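Local coordinates for protein dihydroorotase (Saccharomyces cerevisiae S288C, PDB 6L0A) that catalyses the reversible interconversion of N-carbamoyl-L-aspartate and dihydroorotate, the third step of de novo pyrimidine biosynthesis, as a dinuclear zinc enzyme, at residues G20-C23 / E24-P28; K63-P66 / K67-F70; Y278-S281 / F282-P285; E56-K59 / T60-L64. All blocks are in the same frame, centred on the assembly; numbering follows the deposited sequence.

Contact 1 of 4, residues G20-C23 / E24-P28; sequences GAMC and ELVTP
Glu24 N bonds back to Gly20 O near the N-terminal end of helix 20-32, the crossover helix between strands 11-15 and 37-40 in a beta-alpha-beta unit of the TIM-barrel-type fold. This bond, 3.1 Å from Glu24 N to Gly20 O, lies in the carbonyl plane, while Glu24 CG, set beside the backbone N (chi1 -58°), passes 3.3 Å from Gly20 O and lets the extended chain run back beside Gly20. Leu25 N repeats the pattern on Ala21 O, and its CB lies against Met22 O; the side chain also touches Ile344 and Ile346. Val26 N bonds to Met22 O, and beside that bond Val26 CG2 meets Met22 SD obliquely at 3.9 Å, the chain of Met22 being bent at its second and third torsions. Thr27 grips Cys23 O twice, through its N at 3.0 Å and its OG1 at 2.9 Å, from opposite faces of the carbonyl plane. With a valine here, a methyl in place of the hydroxyl, Cys23 O would probably lose the second of its two strong donors. Pro28 has no N-H to continue the ladder, and the helix kinks there; its ring stays beside the same acceptor, with Pro28 CD 4.2 Å from Cys23 O.

Contact 2 of 4, residues K63-P66 / K67-F70; sequences KLAP and KTTF
Ala65 and Thr68 bracket a type I beta turn that carries the chain from the end of helix 51-64 into strand 69-71, completing the helix-to-strand half of a beta-alpha-beta unit. Ala65 is the first residue to leave helical backbone angles. The tightly packed part lies within the turn. Thr68 N donates to Ala65 O at 3.2 Å; the N-H points almost straight at the oxygen (166°), yet the donor stands well above the carbonyl plane rather than on a lone pair. Ala65 CB faces the side chain of Thr68, 3.6 Å from Thr68 OG1, and also comes within 4.1 Å of Phe70 CZ. The same Ala65 O approaches the Phe70 ring obliquely, 3.8 Å from Phe70 CE2. One face of that ring takes a methyl from two residues earlier, at the end of the turn: with Thr68 OG1 beside the backbone N (chi1 -61°), Thr68 CG2 falls anti to that N and sits 3.6 Å above the plane of the Phe70 ring, toward its rim. Beyond the turn, Phe70 packs on Thr27 of helix 20-32 and on Ile40.

The loose side is the corner itself. Pro66 and Lys67 occupy its two central positions, both exposed, and the Lys67 chain, extended beyond CG, leads away from the turn; its side chain also touches Arg31 and Ser321. The chemistry is thus divided: a single backbone bond closes the turn and Ala65 CB and Thr68 CG2 pack its inner side against the aromatic ring, while the lysine, on the exposed corner, can probably keep its ammonium group hydrated.

Contact 3 of 4, residues Y278-S281 / F282-P285; sequences YSQS and FAIP
Phe282, at the N-cap position of helix 283-293, lays its ring against the peptide group of Ser281. Ser281 O is over one face, 3.3 Å from Phe282 CG, and Ser281 CB lies on the same side, offset toward the rim, 3.6 Å from Phe282 CD2. With CG beside the backbone N (chi1 -58°), the ring folds back over the residue before it; the side chain also packs on Gln332, Pro335 and Leu355. With an alanine here, the Ser281 carbonyl would probably lose this cover and a gap open against Pro335 and Leu355.

Next to it the backbone winds in 3-10 fashion from the loop after strand 253-255 into the helix. Phe282 N makes a weak bond to Ser279 O at 3.3 Å, and Ala283 N bonds to Gln280 O at 3.2 Å, approaching far above the carbonyl plane (70° out of it). Ala283 CB nestles against both acceptors.

Further out, Tyr278 braces the turn. Its OH and Ser281 OG share a hydrogen bond of 2.7 Å, the serine oxygen lying in the plane at the ring edge, and Gln280 N stands 3.9 Å above the centre of the Tyr278 ring. Tyr278 and Gln280 pack on helix 20-32 (Val26, Lys29, Ile30), and Gln280 NE2 is held by Asp12. The chemistry is that of a buried helix start: a short hydroxyl pair and i to i+3 backbone bonds, one of them weak, while the ring over Ser281 O probably limits solvent access to it.

Contact 4 of 4, residues E56-K59 / T60-L64; sequences EYKK and TLQKL
Tyr57 presents one face of its ring to Leu61, one turn further along helix 51-64, the crossover helix between strands 37-40 and 69-71. Leu61 CG lies over that face, and Tyr57 CE1 meets Leu61 CD2 at 4.0 Å, the two side chains slanting past each other. The torsions make the meeting possible: Tyr57 swings its ring beside its own carbonyl carbon (chi1 -165°), toward the following turn, whereas Leu61 CG sits beside its backbone N (chi1 -56°), a setting that brings it to 3.3 Å from Tyr57 O. Val17, Leu44, Ile48, Met72 and Ile40 gather round the phenol, whose OH is hydrogen-bonded to Arg18 O.

The backbone carries a regular alpha-helical ladder. Leu61 N reaches Tyr57 O at 3.0 Å and Gln62 N reaches Lys58 O at 2.8 Å, both nearly along the C=O axis; Thr60 N to Glu56 O and Lys63 N to Lys59 O come in more tilted. Thr60 OG1 also stands 3.2 Å from Glu56 O, with Thr60 CB resting on Tyr57 O. The helix is amphipathic. Glu56, Lys59, Thr60 and Lys63 are exposed, consistent with solvated charges on that side, whereas Tyr57 and Leu61 turn carbon surfaces inward and the phenol oxygen of the buried Tyr57 is satisfied by a backbone carbonyl.

Along the chain the order is contact 1, contact 4, contact 2, contact 3. Contacts 4 and 2 run on without a break, sharing Lys63 and Leu64 at the end of helix 51-64, with centres about 7 Å apart. Contact 1, on helix 20-32, lies about 11 to 12 Å between centres from both; it packs on contact 4 through Cys23 SG, 3.4 Å from Leu61 CD2, and on contact 2 through Thr27 CG2, which meets Phe70 CZ. These three belong to successive beta-alpha-beta units around the parallel strands 11-15, 37-40 and 69-71. Contact 3, far later in sequence, meets contact 1 through Val26 and Tyr278. Helix 20-32 thus packs against both the next crossover helix and the loop after strand 253-255.

Contact 1 of 4, residues G20-C23 / E24-P28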
ATOM      1  N   GLY C  20     -17.478  11.375  21.712  1.00 21.36           N
ATOM      2  CA  GLY C  20     -17.520  10.415  22.813  1.00 21.36           C
ATOM      3  C   GLY C  20     -16.192  10.221  23.522  1.00 22.02           C
ATOM      4  O   GLY C  20     -15.422  11.163  23.737  1.00 22.02           O
ATOM      5  N   ALA C  21     -15.916   8.967  23.891  1.00 25.51           N
ATOM      6  CA  ALA C  21     -14.716   8.665  24.669  1.00 21.04           C
ATOM      7  C   ALA C  21     -13.445   8.975  23.894  1.00 21.20           C
ATOM      8  O   ALA C  21     -12.451   9.427  24.477  1.00 20.67           O
ATOM      9  CB  ALA C  21     -14.716   7.196  25.104  1.00 24.97           C
ATOM     10  N   MET C  22     -13.438   8.714  22.583  1.00 21.60           N
ATOM     11  CA  MET C  22     -12.256   9.039  21.794  1.00 20.06           C
ATOM     12  C   MET C  22     -11.956  10.529  21.878  1.00 16.54           C
ATOM     13  O   MET C  22     -10.797  10.927  22.036  1.00 17.61           O
ATOM     14  CB  MET C  22     -12.454   8.603  20.341  1.00 23.67           C
ATOM     15  CG  MET C  22     -11.262   8.919  19.443  1.00 18.30           C
ATOM     16  SD  MET C  22      -9.798   7.994  19.923  1.00 21.40           S
ATOM     17  CE  MET C  22     -10.060   6.448  19.015  1.00 20.26           C
ATOM     18  N   CYS C  23     -13.001  11.355  21.797  1.00 17.13           N
ATOM     19  CA  CYS C  23     -12.844  12.804  21.895  1.00 20.77           C
ATOM     20  C   CYS C  23     -12.287  13.217  23.252  1.00 18.95           C
ATOM     21  O   CYS C  23     -11.456  14.125  23.340  1.00 17.26           O
ATOM     22  CB  CYS C  23     -14.188  13.482  21.647  1.00 19.52           C
ATOM     23  SG  CYS C  23     -14.120  15.285  21.536  1.00 20.00           S
ATOM     24  N   GLU C  24     -12.761  12.584  24.323  1.00 22.21           N
ATOM     25  CA  GLU C  24     -12.237  12.888  25.651  1.00 23.27           C
ATOM     26  C   GLU C  24     -10.763  12.532  25.765  1.00 22.93           C
ATOM     27  O   GLU C  24     -10.006  13.223  26.457  1.00 23.41           O
ATOM     28  CB  GLU C  24     -13.053  12.142  26.706  1.00 26.39           C
ATOM     29  CG  GLU C  24     -14.531  12.499  26.663  1.00 27.64           C
ATOM     30  CD  GLU C  24     -15.311  11.899  27.812  1.00 41.66           C
ATOM     31  OE1 GLU C  24     -14.705  11.172  28.633  1.00 39.90           O
ATOM     32  OE2 GLU C  24     -16.532  12.159  27.892  1.00 44.71           O
ATOM     33  N   LEU C  25     -10.334  11.468  25.083  1.00 21.16           N
ATOM     34  CA  LEU C  25      -8.926  11.099  25.111  1.00 20.77           C
ATOM     35  C   LEU C  25      -8.081  12.098  24.335  1.00 19.05           C
ATOM     36  O   LEU C  25      -7.040  12.549  24.814  1.00 20.35           O
ATOM     37  CB  LEU C  25      -8.755   9.684  24.546  1.00 18.48           C
ATOM     38  CG  LEU C  25      -7.358   9.100  24.333  1.00 21.86           C
ATOM     39  CD1 LEU C  25      -6.499   9.178  25.588  1.00 22.63           C
ATOM     40  CD2 LEU C  25      -7.490   7.657  23.867  1.00 23.45           C
ATOM     41  N   VAL C  26      -8.532  12.476  23.143  1.00 17.16           N
ATOM     42  CA  VAL C  26      -7.646  13.108  22.173  1.00 19.85           C
ATOM     43  C   VAL C  26      -7.637  14.629  22.273  1.00 14.74           C
ATOM     44  O   VAL C  26      -6.605  15.249  22.025  1.00 15.85           O
ATOM     45  CB  VAL C  26      -8.045  12.642  20.763  1.00 21.32           C
ATOM     46  CG1 VAL C  26      -7.395  13.509  19.695  1.00 23.90           C
ATOM     47  CG2 VAL C  26      -7.648  11.178  20.594  1.00 18.70           C
ATOM     48  N   THR C  27      -8.762  15.242  22.619  1.00 16.10           N
ATOM     49  CA  THR C  27      -8.825  16.701  22.625  1.00 20.08           C
ATOM     50  C   THR C  27      -7.803  17.339  23.558  1.00 17.80           C
ATOM     51  O   THR C  27      -7.178  18.334  23.149  1.00 18.95           O
ATOM     52  CB  THR C  27     -10.251  17.160  22.960  1.00 19.86           C
ATOM     53  OG1 THR C  27     -11.158  16.629  21.991  1.00 19.49           O
ATOM     54  CG2 THR C  27     -10.342  18.695  22.938  1.00 18.37           C
ATOM     55  N   PRO C  28      -7.549  16.825  24.767  1.00 21.71           N
ATOM     56  CA  PRO C  28      -6.447  17.385  25.570  1.00 21.82           C
ATOM     57  C   PRO C  28      -5.081  17.221  24.928  1.00 22.77           C
ATOM     58  O   PRO C  28      -4.171  18.000  25.244  1.00 23.52           O
ATOM     59  CB  PRO C  28      -6.542  16.609  26.895  1.00 23.19           C
ATOM     60  CG  PRO C  28      -7.944  16.105  26.958  1.00 22.28           C
ATOM     61  CD  PRO C  28      -8.295  15.794  25.511  1.00 18.77           C
TER

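Contact 2 of 4, residues K63-P66 / K67-F70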
ATOM      1  N   LYS C  63     -14.928  22.601  26.768  1.00 23.16           N
ATOM      2  CA  LYS C  63     -14.964  22.051  28.118  1.00 24.32           C
ATOM      3  C   LYS C  63     -13.798  21.097  28.356  1.00 30.56           C
ATOM      4  O   LYS C  63     -13.183  21.113  29.431  1.00 25.62           O
ATOM      5  CB  LYS C  63     -16.299  21.347  28.355  1.00 29.32           C
ATOM      6  CG  LYS C  63     -16.576  20.971  29.801  1.00 32.88           C
ATOM      7  CD  LYS C  63     -17.974  20.377  29.941  1.00 40.69           C
ATOM      8  CE  LYS C  63     -18.481  20.463  31.377  1.00 40.52           C
ATOM      9  NZ  LYS C  63     -17.356  20.484  32.354  1.00 45.35           N
ATOM     10  N   LEU C  64     -13.463  20.276  27.354  1.00 23.85           N
ATOM     11  CA  LEU C  64     -12.383  19.309  27.507  1.00 22.76           C
ATOM     12  C   LEU C  64     -11.014  19.969  27.487  1.00 24.98           C
ATOM     13  O   LEU C  64     -10.050  19.397  28.007  1.00 24.79           O
ATOM     14  CB  LEU C  64     -12.457  18.255  26.398  1.00 22.84           C
ATOM     15  CG  LEU C  64     -13.709  17.380  26.339  1.00 22.99           C
ATOM     16  CD1 LEU C  64     -13.775  16.637  25.018  1.00 22.86           C
ATOM     17  CD2 LEU C  64     -13.673  16.401  27.492  1.00 27.48           C
ATOM     18  N   ALA C  65     -10.896  21.144  26.866  1.00 22.08           N
ATOM     19  CA  ALA C  65      -9.606  21.812  26.696  1.00 21.41           C
ATOM     20  C   ALA C  65      -9.830  23.313  26.718  1.00 23.39           C
ATOM     21  O   ALA C  65      -9.879  23.969  25.672  1.00 21.84           O
ATOM     22  CB  ALA C  65      -8.916  21.390  25.395  1.00 19.85           C
ATOM     23  N   PRO C  66      -9.975  23.901  27.912  1.00 26.51           N
ATOM     24  CA  PRO C  66     -10.327  25.327  27.979  1.00 23.98           C
ATOM     25  C   PRO C  66      -9.253  26.257  27.448  1.00 23.19           C
ATOM     26  O   PRO C  66      -9.566  27.417  27.161  1.00 25.35           O
ATOM     27  CB  PRO C  66     -10.587  25.561  29.478  1.00 25.19           C
ATOM     28  CG  PRO C  66     -10.883  24.200  30.035  1.00 28.42           C
ATOM     29  CD  PRO C  66     -10.016  23.255  29.234  1.00 27.16           C
ATOM     30  N   LYS C  67      -8.004  25.811  27.296  1.00 19.70           N
ATOM     31  CA  LYS C  67      -6.953  26.691  26.803  1.00 23.54           C
ATOM     32  C   LYS C  67      -6.686  26.546  25.309  1.00 20.29           C
ATOM     33  O   LYS C  67      -5.806  27.232  24.781  1.00 23.11           O
ATOM     34  CB  LYS C  67      -5.655  26.455  27.585  1.00 28.90           C
ATOM     35  CG  LYS C  67      -5.844  26.565  29.100  1.00 26.90           C
ATOM     36  CD  LYS C  67      -4.535  26.354  29.850  1.00 36.38           C
ATOM     37  CE  LYS C  67      -4.782  26.328  31.359  1.00 37.45           C
ATOM     38  NZ  LYS C  67      -3.516  26.236  32.139  1.00 41.06           N
ATOM     39  N   THR C  68      -7.422  25.681  24.618  1.00 20.63           N
ATOM     40  CA  THR C  68      -7.248  25.462  23.187  1.00 19.39           C
ATOM     41  C   THR C  68      -8.229  26.323  22.400  1.00 15.03           C
ATOM     42  O   THR C  68      -9.402  26.436  22.761  1.00 16.24           O
ATOM     43  CB  THR C  68      -7.453  23.984  22.863  1.00 17.64           C
ATOM     44  OG1 THR C  68      -6.468  23.228  23.574  1.00 21.32           O
ATOM     45  CG2 THR C  68      -7.310  23.718  21.379  1.00 18.51           C
ATOM     46  N   THR C  69      -7.735  26.949  21.340  1.00 15.40           N
ATOM     47  CA  THR C  69      -8.557  27.787  20.473  1.00 16.73           C
ATOM     48  C   THR C  69      -9.090  26.934  19.332  1.00 18.23           C
ATOM     49  O   THR C  69      -8.304  26.370  18.569  1.00 16.84           O
ATOM     50  CB  THR C  69      -7.732  28.951  19.939  1.00 17.88           C
ATOM     51  OG1 THR C  69      -7.343  29.782  21.048  1.00 20.62           O
ATOM     52  CG2 THR C  69      -8.527  29.759  18.911  1.00 17.33           C
ATOM     53  N   PHE C  70     -10.414  26.844  19.216  1.00 15.42           N
ATOM     54  CA  PHE C  70     -11.068  25.929  18.284  1.00 15.26           C
ATOM     55  C   PHE C  70     -11.689  26.719  17.140  1.00 18.78           C
ATOM     56  O   PHE C  70     -12.543  27.577  17.374  1.00 19.66           O
ATOM     57  CB  PHE C  70     -12.144  25.113  18.994  1.00 14.43           C
ATOM     58  CG  PHE C  70     -11.597  24.086  19.928  1.00 15.61           C
ATOM     59  CD1 PHE C  70     -10.932  22.976  19.434  1.00 14.28           C
ATOM     60  CD2 PHE C  70     -11.719  24.238  21.303  1.00 20.05           C
ATOM     61  CE1 PHE C  70     -10.407  22.022  20.283  1.00 16.41           C
ATOM     62  CE2 PHE C  70     -11.186  23.287  22.173  1.00 17.77           C
ATOM     63  CZ  PHE C  70     -10.532  22.175  21.664  1.00 16.88           C
TER

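Contact 3 of 4, residues Y278-S281 / F282-P285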
ATOM      1  N   TYR C 278      -2.301   8.883  13.598  1.00 15.81           N
ATOM      2  CA  TYR C 278      -2.517   9.664  14.816  1.00 13.23           C
ATOM      3  C   TYR C 278      -1.221  10.360  15.214  1.00 17.53           C
ATOM      4  O   TYR C 278      -0.287   9.719  15.711  1.00 19.92           O
ATOM      5  CB  TYR C 278      -3.021   8.798  15.967  1.00 17.54           C
ATOM      6  CG  TYR C 278      -3.108   9.620  17.233  1.00 17.43           C
ATOM      7  CD1 TYR C 278      -4.134  10.533  17.409  1.00 16.51           C
ATOM      8  CD2 TYR C 278      -2.127   9.530  18.217  1.00 20.90           C
ATOM      9  CE1 TYR C 278      -4.212  11.326  18.561  1.00 17.47           C
ATOM     10  CE2 TYR C 278      -2.192  10.325  19.376  1.00 21.22           C
ATOM     11  CZ  TYR C 278      -3.232  11.223  19.531  1.00 19.10           C
ATOM     12  OH  TYR C 278      -3.304  12.009  20.675  1.00 20.04           O
ATOM     13  N   SER C 279      -1.184  11.683  15.055  1.00 15.00           N
ATOM     14  CA  SER C 279       0.016  12.450  15.338  1.00 15.34           C
ATOM     15  C   SER C 279      -0.180  13.518  16.410  1.00 18.04           C
ATOM     16  O   SER C 279       0.777  14.236  16.716  1.00 18.35           O
ATOM     17  CB  SER C 279       0.543  13.109  14.052  1.00 16.66           C
ATOM     18  OG  SER C 279      -0.451  13.934  13.466  1.00 16.27           O
ATOM     19  N   GLN C 280      -1.374  13.641  16.996  1.00 14.90           N
ATOM     20  CA  GLN C 280      -1.657  14.808  17.842  1.00 15.54           C
ATOM     21  C   GLN C 280      -0.731  14.873  19.049  1.00 20.58           C
ATOM     22  O   GLN C 280      -0.235  15.954  19.394  1.00 16.21           O
ATOM     23  CB  GLN C 280      -3.106  14.797  18.306  1.00 17.28           C
ATOM     24  CG  GLN C 280      -3.645  16.188  18.594  1.00 14.88           C
ATOM     25  CD  GLN C 280      -3.890  16.961  17.314  1.00 15.65           C
ATOM     26  OE1 GLN C 280      -4.794  16.628  16.551  1.00 18.48           O
ATOM     27  NE2 GLN C 280      -3.063  17.974  17.050  1.00 14.45           N
ATOM     28  N   SER C 281      -0.484  13.731  19.703  1.00 20.23           N
ATOM     29  CA  SER C 281       0.234  13.720  20.982  1.00 21.17           C
ATOM     30  C   SER C 281       1.653  14.270  20.888  1.00 22.82           C
ATOM     31  O   SER C 281       2.216  14.683  21.913  1.00 22.92           O
ATOM     32  CB  SER C 281       0.279  12.298  21.553  1.00 21.88           C
ATOM     33  OG  SER C 281      -0.976  11.899  22.092  1.00 18.90           O
ATOM     34  N   PHE C 282       2.261  14.280  19.704  1.00 18.80           N
ATOM     35  CA  PHE C 282       3.622  14.781  19.565  1.00 19.60           C
ATOM     36  C   PHE C 282       3.750  15.657  18.336  1.00 17.02           C
ATOM     37  O   PHE C 282       4.819  15.726  17.728  1.00 16.14           O
ATOM     38  CB  PHE C 282       4.630  13.624  19.526  1.00 20.13           C
ATOM     39  CG  PHE C 282       4.556  12.749  20.740  1.00 19.05           C
ATOM     40  CD1 PHE C 282       5.277  13.069  21.881  1.00 26.96           C
ATOM     41  CD2 PHE C 282       3.738  11.635  20.763  1.00 22.83           C
ATOM     42  CE1 PHE C 282       5.197  12.279  23.012  1.00 27.11           C
ATOM     43  CE2 PHE C 282       3.647  10.845  21.893  1.00 26.15           C
ATOM     44  CZ  PHE C 282       4.379  11.170  23.019  1.00 25.06           C
ATOM     45  N   ALA C 283       2.663  16.354  17.984  1.00 16.59           N
ATOM     46  CA  ALA C 283       2.567  17.048  16.705  1.00 16.98           C
ATOM     47  C   ALA C 283       3.770  17.951  16.448  1.00 19.68           C
ATOM     48  O   ALA C 283       4.477  17.794  15.450  1.00 16.20           O
ATOM     49  CB  ALA C 283       1.258  17.844  16.662  1.00 15.01           C
ATOM     50  N   ILE C 284       4.028  18.907  17.335  1.00 16.49           N
ATOM     51  CA  ILE C 284       5.101  19.853  17.051  1.00 16.00           C
ATOM     52  C   ILE C 284       6.471  19.177  17.133  1.00 15.98           C
ATOM     53  O   ILE C 284       7.314  19.424  16.258  1.00 18.06           O
ATOM     54  CB  ILE C 284       5.019  21.080  17.976  1.00 18.30           C
ATOM     55  CG1 ILE C 284       3.679  21.792  17.765  1.00 17.23           C
ATOM     56  CG2 ILE C 284       6.160  22.036  17.662  1.00 20.55           C
ATOM     57  CD1 ILE C 284       3.522  22.374  16.366  1.00 20.46           C
ATOM     58  N   PRO C 285       6.752  18.335  18.139  1.00 16.99           N
ATOM     59  CA  PRO C 285       8.020  17.573  18.111  1.00 20.00           C
ATOM     60  C   PRO C 285       8.277  16.797  16.818  1.00 20.45           C
ATOM     61  O   PRO C 285       9.435  16.744  16.382  1.00 21.07           O
ATOM     62  CB  PRO C 285       7.885  16.638  19.317  1.00 21.73           C
ATOM     63  CG  PRO C 285       7.010  17.386  20.271  1.00 25.53           C
ATOM     64  CD  PRO C 285       6.020  18.123  19.406  1.00 19.17           C
TER

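Contact 4 of 4, residues E56-K59 / T60-L64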
ATOM      1  N   GLU C  56     -22.777  23.198  19.510  1.00 20.83           N
ATOM      2  CA  GLU C  56     -22.667  22.291  20.648  1.00 23.85           C
ATOM      3  C   GLU C  56     -21.372  21.484  20.600  1.00 22.92           C
ATOM      4  O   GLU C  56     -20.791  21.195  21.650  1.00 20.08           O
ATOM      5  CB  GLU C  56     -23.887  21.366  20.714  1.00 23.96           C
ATOM      6  CG  GLU C  56     -25.180  22.086  21.105  1.00 33.09           C
ATOM      7  CD  GLU C  56     -25.113  22.729  22.498  1.00 44.72           C
ATOM      8  OE1 GLU C  56     -25.231  23.974  22.592  1.00 41.97           O
ATOM      9  OE2 GLU C  56     -24.949  21.988  23.492  1.00 41.38           O
ATOM     10  N   TYR C  57     -20.895  21.131  19.399  1.00 19.61           N
ATOM     11  CA  TYR C  57     -19.602  20.452  19.289  1.00 19.67           C
ATOM     12  C   TYR C  57     -18.487  21.322  19.854  1.00 18.67           C
ATOM     13  O   TYR C  57     -17.683  20.863  20.674  1.00 19.49           O
ATOM     14  CB  TYR C  57     -19.315  20.094  17.826  1.00 16.37           C
ATOM     15  CG  TYR C  57     -18.198  19.087  17.580  1.00 19.73           C
ATOM     16  CD1 TYR C  57     -17.973  18.013  18.440  1.00 20.05           C
ATOM     17  CD2 TYR C  57     -17.408  19.186  16.446  1.00 15.03           C
ATOM     18  CE1 TYR C  57     -16.964  17.079  18.176  1.00 20.00           C
ATOM     19  CE2 TYR C  57     -16.414  18.273  16.172  1.00 13.42           C
ATOM     20  CZ  TYR C  57     -16.188  17.225  17.034  1.00 13.95           C
ATOM     21  OH  TYR C  57     -15.192  16.333  16.733  1.00 15.33           O
ATOM     22  N   LYS C  58     -18.427  22.594  19.436  1.00 16.98           N
ATOM     23  CA  LYS C  58     -17.388  23.481  19.967  1.00 16.81           C
ATOM     24  C   LYS C  58     -17.474  23.586  21.486  1.00 22.24           C
ATOM     25  O   LYS C  58     -16.445  23.597  22.175  1.00 20.13           O
ATOM     26  CB  LYS C  58     -17.488  24.873  19.337  1.00 16.23           C
ATOM     27  CG  LYS C  58     -16.304  25.792  19.695  1.00 19.37           C
ATOM     28  CD  LYS C  58     -16.406  27.141  18.982  1.00 20.21           C
ATOM     29  CE  LYS C  58     -15.242  28.055  19.356  1.00 28.14           C
ATOM     30  NZ  LYS C  58     -15.300  29.373  18.654  1.00 30.73           N
ATOM     31  N   LYS C  59     -18.691  23.661  22.027  1.00 20.69           N
ATOM     32  CA  LYS C  59     -18.837  23.765  23.475  1.00 22.40           C
ATOM     33  C   LYS C  59     -18.270  22.533  24.169  1.00 24.45           C
ATOM     34  O   LYS C  59     -17.607  22.643  25.205  1.00 24.12           O
ATOM     35  CB  LYS C  59     -20.309  23.974  23.837  1.00 26.78           C
ATOM     36  CG  LYS C  59     -20.823  25.378  23.515  1.00 32.73           C
ATOM     37  CD  LYS C  59     -21.765  25.925  24.597  1.00 42.44           C
ATOM     38  CE  LYS C  59     -21.028  26.854  25.573  1.00 47.93           C
ATOM     39  NZ  LYS C  59     -21.019  28.283  25.134  1.00 45.79           N
ATOM     40  N   THR C  60     -18.491  21.354  23.584  1.00 24.18           N
ATOM     41  CA  THR C  60     -17.940  20.125  24.141  1.00 22.43           C
ATOM     42  C   THR C  60     -16.424  20.170  24.153  1.00 22.95           C
ATOM     43  O   THR C  60     -15.785  19.828  25.157  1.00 21.86           O
ATOM     44  CB  THR C  60     -18.437  18.917  23.339  1.00 26.58           C
ATOM     45  OG1 THR C  60     -19.853  18.805  23.491  1.00 27.78           O
ATOM     46  CG2 THR C  60     -17.767  17.619  23.822  1.00 23.50           C
ATOM     47  N   LEU C  61     -15.830  20.605  23.040  1.00 19.55           N
ATOM     48  CA  LEU C  61     -14.378  20.647  22.947  1.00 19.69           C
ATOM     49  C   LEU C  61     -13.794  21.666  23.918  1.00 21.49           C
ATOM     50  O   LEU C  61     -12.769  21.400  24.558  1.00 19.82           O
ATOM     51  CB  LEU C  61     -13.947  20.972  21.516  1.00 20.58           C
ATOM     52  CG  LEU C  61     -14.444  20.089  20.370  1.00 19.18           C
ATOM     53  CD1 LEU C  61     -13.637  20.403  19.104  1.00 12.96           C
ATOM     54  CD2 LEU C  61     -14.318  18.625  20.736  1.00 17.56           C
ATOM     55  N   GLN C  62     -14.429  22.836  24.040  1.00 21.16           N
ATOM     56  CA  GLN C  62     -13.899  23.858  24.938  1.00 23.14           C
ATOM     57  C   GLN C  62     -13.926  23.400  26.388  1.00 23.09           C
ATOM     58  O   GLN C  62     -13.041  23.764  27.165  1.00 26.40           O
ATOM     59  CB  GLN C  62     -14.679  25.166  24.797  1.00 24.63           C
ATOM     60  CG  GLN C  62     -14.250  26.013  23.620  1.00 34.41           C
ATOM     61  CD  GLN C  62     -12.905  26.704  23.817  1.00 25.93           C
ATOM     62  OE1 GLN C  62     -12.007  26.219  24.534  1.00 29.19           O
ATOM     63  NE2 GLN C  62     -12.749  27.837  23.155  1.00 29.55           N
ATOM     64  N   LYS C  63     -14.928  22.601  26.768  1.00 23.16           N
ATOM     65  CA  LYS C  63     -14.964  22.051  28.118  1.00 24.32           C
ATOM     66  C   LYS C  63     -13.798  21.097  28.356  1.00 30.56           C
ATOM     67  O   LYS C  63     -13.183  21.113  29.431  1.00 25.62           O
ATOM     68  CB  LYS C  63     -16.299  21.347  28.355  1.00 29.32           C
ATOM     69  CG  LYS C  63     -16.576  20.971  29.801  1.00 32.88           C
ATOM     70  CD  LYS C  63     -17.974  20.377  29.941  1.00 40.69           C
ATOM     71  CE  LYS C  63     -18.481  20.463  31.377  1.00 40.52           C
ATOM     72  NZ  LYS C  63     -17.356  20.484  32.354  1.00 45.35           N
ATOM     73  N   LEU C  64     -13.463  20.276  27.354  1.00 23.85           N
ATOM     74  CA  LEU C  64     -12.383  19.309  27.507  1.00 22.76           C
ATOM     75  C   LEU C  64     -11.014  19.969  27.487  1.00 24.98           C
ATOM     76  O   LEU C  64     -10.050  19.397  28.007  1.00 24.79           O
ATOM     77  CB  LEU C  64     -12.457  18.255  26.398  1.00 22.84           C
ATOM     78  CG  LEU C  64     -13.709  17.380  26.339  1.00 22.99           C
ATOM     79  CD1 LEU C  64     -13.775  16.637  25.018  1.00 22.86           C
ATOM     80  CD2 LEU C  64     -13.673  16.401  27.492  1.00 27.48           C
TER